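Local coordinates for protein dihydroorotase (Agrobacterium tumefaciens, PDB 2OGJ) that is a zinc-dependent amidohydrolase-superfamily esterase that deacetylates acetyl-(R)-mandelate and, less efficiently, acetyl glycolate in vitro, at residues I263-A275 with L359-L371. Sequence-based numbering, arbitrary orientation.
Sequences IGHGGASFSFKVA and LEATDSNGDVSRL
Asp-363 reaches across to Phe-272 with one carboxylate oxygen, while the other accepts a bond within its own turn. OD1, through its anti lone pair, accepts a nearly straight bond from Phe-272 N (N to OD1 2.9 Å, 166°), at the start of helix 272-280; OD2 accepts from Asn-365 N, which comes from above the carboxylate plane, closing an Asx turn. With chi1 at 63°, CG stands between backbone N and carbonyl carbon, a position from which the two oxygens meet these donors. Ser-364 and Phe-270 pair twice: Ser-364 N gives to Phe-270 O in the carbonyl plane (2.8 Å), and Ser-364 OG weakly accepts Phe-270 N (3.0 Å).

Ser-369 CB sits over one face of the Phe-272 ring, offset toward the CZ/CE2 rim, in a CH-pi contact 3.7 Å from the centroid; Asp-367 O meets the ring edge. Extended Lys-273 crosses Asp-367 at about a right angle in a long salt bridge, NZ to OD1 3.5 Å.

A type I turn, Asp-363 to Gly-366, thus ties the hairpin of strands 348-362 and 368-382 to the loop following strand 260-262; Ser-269 of that loop lies beside the zinc ligand His-231 in this amidohydrolase TIM barrel.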
# COMPACT_ATOMS: atom_id res chain seq x y z
N ILE A 263 -11.26 7.04 -32.20
CA ILE A 263 -11.92 8.15 -31.51
C ILE A 263 -12.40 7.75 -30.13
O ILE A 263 -12.09 8.43 -29.15
CB ILE A 263 -13.12 8.74 -32.33
CG1 ILE A 263 -12.80 10.16 -32.79
CG2 ILE A 263 -14.35 8.89 -31.45
CD1 ILE A 263 -11.54 10.32 -33.58
N GLY A 264 -13.14 6.65 -30.05
CA GLY A 264 -13.66 6.20 -28.77
C GLY A 264 -14.29 7.35 -28.00
O GLY A 264 -13.97 7.57 -26.82
N HIS A 265 -15.17 8.10 -28.66
CA HIS A 265 -15.87 9.23 -28.04
C HIS A 265 -16.69 8.74 -26.84
O HIS A 265 -17.52 7.81 -26.97
CB HIS A 265 -16.79 9.87 -29.09
CG HIS A 265 -17.45 11.15 -28.66
ND1 HIS A 265 -17.75 12.16 -29.55
CD2 HIS A 265 -17.86 11.58 -27.45
CE1 HIS A 265 -18.32 13.16 -28.90
NE2 HIS A 265 -18.39 12.84 -27.63
N GLY A 266 -16.49 9.34 -25.67
CA GLY A 266 -17.28 8.84 -24.55
C GLY A 266 -17.52 9.67 -23.32
O GLY A 266 -17.40 9.16 -22.20
N GLY A 267 -17.88 10.94 -23.48
CA GLY A 267 -18.13 11.76 -22.31
C GLY A 267 -16.94 12.62 -21.96
O GLY A 267 -17.09 13.79 -21.62
N ALA A 268 -15.74 12.05 -22.05
CA ALA A 268 -14.54 12.82 -21.75
C ALA A 268 -13.45 12.72 -22.81
O ALA A 268 -12.47 13.46 -22.75
CB ALA A 268 -13.99 12.40 -20.38
N SER A 269 -13.61 11.84 -23.79
CA SER A 269 -12.55 11.64 -24.79
C SER A 269 -12.62 12.21 -26.22
O SER A 269 -11.81 11.81 -27.08
CB SER A 269 -12.25 10.14 -24.88
OG SER A 269 -12.12 9.59 -23.58
N PHE A 270 -13.55 13.12 -26.49
CA PHE A 270 -13.61 13.72 -27.82
C PHE A 270 -13.82 15.22 -27.81
O PHE A 270 -14.71 15.74 -27.14
CB PHE A 270 -14.71 13.10 -28.68
CG PHE A 270 -14.76 13.66 -30.08
CD1 PHE A 270 -13.79 13.31 -31.02
CD2 PHE A 270 -15.75 14.58 -30.45
CE1 PHE A 270 -13.81 13.87 -32.30
CE2 PHE A 270 -15.77 15.14 -31.73
CZ PHE A 270 -14.80 14.78 -32.66
N SER A 271 -12.97 15.90 -28.58
CA SER A 271 -13.01 17.35 -28.72
C SER A 271 -13.05 17.75 -30.20
O SER A 271 -12.25 17.26 -31.01
CB SER A 271 -11.77 17.98 -28.08
OG SER A 271 -11.70 19.37 -28.37
N PHE A 272 -14.02 18.67 -30.50
CA PHE A 272 -14.15 19.10 -31.89
C PHE A 272 -12.88 19.82 -32.30
O PHE A 272 -12.36 19.62 -33.40
CB PHE A 272 -15.29 20.10 -32.05
CG PHE A 272 -16.64 19.48 -32.08
CD1 PHE A 272 -17.02 18.68 -33.16
CD2 PHE A 272 -17.56 19.74 -31.08
CE1 PHE A 272 -18.31 18.16 -33.24
CE2 PHE A 272 -18.86 19.23 -31.16
CZ PHE A 272 -19.23 18.44 -32.24
N LYS A 273 -12.39 20.68 -31.41
CA LYS A 273 -11.19 21.47 -31.63
C LYS A 273 -9.97 20.60 -31.89
O LYS A 273 -9.24 20.83 -32.86
CB LYS A 273 -10.97 22.41 -30.46
CG LYS A 273 -12.20 23.27 -30.24
CD LYS A 273 -12.02 24.39 -29.25
CE LYS A 273 -13.26 25.30 -29.27
NZ LYS A 273 -13.24 26.40 -28.24
N VAL A 274 -9.74 19.59 -31.06
CA VAL A 274 -8.59 18.71 -31.27
C VAL A 274 -8.70 18.04 -32.63
O VAL A 274 -7.75 18.05 -33.41
CB VAL A 274 -8.48 17.61 -30.18
CG1 VAL A 274 -7.46 16.57 -30.60
CG2 VAL A 274 -8.07 18.24 -28.86
N ALA A 275 -9.86 17.47 -32.92
CA ALA A 275 -10.10 16.78 -34.18
C ALA A 275 -9.98 17.68 -35.41
O ALA A 275 -9.47 17.26 -36.45
CB ALA A 275 -11.48 16.13 -34.17
N LEU A 359 -28.49 20.44 -36.56
CA LEU A 359 -28.54 19.85 -35.23
C LEU A 359 -27.31 20.20 -34.43
O LEU A 359 -26.20 20.23 -34.95
CB LEU A 359 -28.63 18.33 -35.32
CG LEU A 359 -28.77 17.61 -33.98
CD1 LEU A 359 -30.10 17.98 -33.35
CD2 LEU A 359 -28.68 16.10 -34.18
N GLU A 360 -27.53 20.47 -33.15
CA GLU A 360 -26.43 20.78 -32.27
C GLU A 360 -26.08 19.56 -31.47
O GLU A 360 -26.94 18.95 -30.84
CB GLU A 360 -26.78 21.92 -31.31
CG GLU A 360 -26.83 23.28 -31.95
CD GLU A 360 -26.66 24.41 -30.95
OE1 GLU A 360 -27.38 24.40 -29.92
OE2 GLU A 360 -25.81 25.29 -31.18
N ALA A 361 -24.82 19.18 -31.54
CA ALA A 361 -24.31 18.05 -30.79
C ALA A 361 -23.20 18.65 -29.95
O ALA A 361 -22.61 19.67 -30.32
CB ALA A 361 -23.76 17.00 -31.73
N THR A 362 -22.90 18.06 -28.80
CA THR A 362 -21.84 18.61 -27.98
C THR A 362 -20.84 17.51 -27.70
O THR A 362 -21.22 16.36 -27.49
CB THR A 362 -22.40 19.21 -26.68
OG1 THR A 362 -21.48 18.98 -25.60
CG2 THR A 362 -23.77 18.60 -26.35
N ASP A 363 -19.56 17.86 -27.72
CA ASP A 363 -18.47 16.92 -27.48
C ASP A 363 -18.18 16.69 -26.00
O ASP A 363 -18.92 17.17 -25.12
CB ASP A 363 -17.18 17.40 -28.18
CG ASP A 363 -16.66 18.74 -27.64
OD1 ASP A 363 -15.72 19.33 -28.23
OD2 ASP A 363 -17.17 19.21 -26.60
N SER A 364 -17.10 15.98 -25.72
CA SER A 364 -16.70 15.68 -24.36
C SER A 364 -16.14 16.90 -23.64
O SER A 364 -15.73 16.81 -22.48
CB SER A 364 -15.66 14.56 -24.37
OG SER A 364 -16.15 13.43 -25.07
N ASN A 365 -16.12 18.03 -24.34
CA ASN A 365 -15.62 19.28 -23.75
C ASN A 365 -16.70 20.34 -23.58
O ASN A 365 -16.40 21.51 -23.36
CB ASN A 365 -14.47 19.85 -24.57
CG ASN A 365 -13.14 19.23 -24.20
OD1 ASN A 365 -12.91 18.94 -23.03
ND2 ASN A 365 -12.27 19.03 -25.18
N GLY A 366 -17.95 19.92 -23.68
CA GLY A 366 -19.04 20.87 -23.53
C GLY A 366 -19.19 21.78 -24.73
O GLY A 366 -20.19 22.49 -24.84
N ASP A 367 -18.20 21.77 -25.62
CA ASP A 367 -18.24 22.59 -26.83
C ASP A 367 -19.38 22.11 -27.71
O ASP A 367 -19.51 20.92 -27.99
CB ASP A 367 -16.93 22.48 -27.60
CG ASP A 367 -16.02 23.66 -27.36
OD1 ASP A 367 -16.33 24.76 -27.89
OD2 ASP A 367 -15.00 23.50 -26.65
N VAL A 368 -20.21 23.05 -28.16
CA VAL A 368 -21.34 22.70 -29.00
C VAL A 368 -21.13 23.10 -30.45
O VAL A 368 -20.68 24.21 -30.73
CB VAL A 368 -22.63 23.36 -28.48
CG1 VAL A 368 -23.72 23.26 -29.53
CG2 VAL A 368 -23.08 22.67 -27.21
N SER A 369 -21.42 22.18 -31.36
CA SER A 369 -21.31 22.45 -32.78
C SER A 369 -22.63 22.00 -33.41
O SER A 369 -23.29 21.08 -32.90
CB SER A 369 -20.15 21.66 -33.39
OG SER A 369 -20.17 21.73 -34.81
N ARG A 370 -23.05 22.64 -34.49
CA ARG A 370 -24.30 22.26 -35.14
C ARG A 370 -24.06 21.62 -36.50
O ARG A 370 -23.75 22.31 -37.47
CB ARG A 370 -25.24 23.46 -35.29
CG ARG A 370 -24.63 24.69 -35.94
CD ARG A 370 -25.69 25.77 -36.18
NE ARG A 370 -26.32 26.26 -34.94
CZ ARG A 370 -27.32 25.66 -34.30
NH1 ARG A 370 -27.83 24.53 -34.78
NH2 ARG A 370 -27.82 26.19 -33.19
N LEU A 371 -24.19 20.30 -36.53
CA LEU A 371 -23.98 19.50 -37.73
C LEU A 371 -24.98 19.84 -38.84
O LEU A 371 -26.19 19.90 -38.62
CB LEU A 371 -24.07 18.00 -37.36
CG LEU A 371 -23.42 17.63 -36.03
CD1 LEU A 371 -23.80 16.23 -35.62
CD2 LEU A 371 -21.92 17.77 -36.13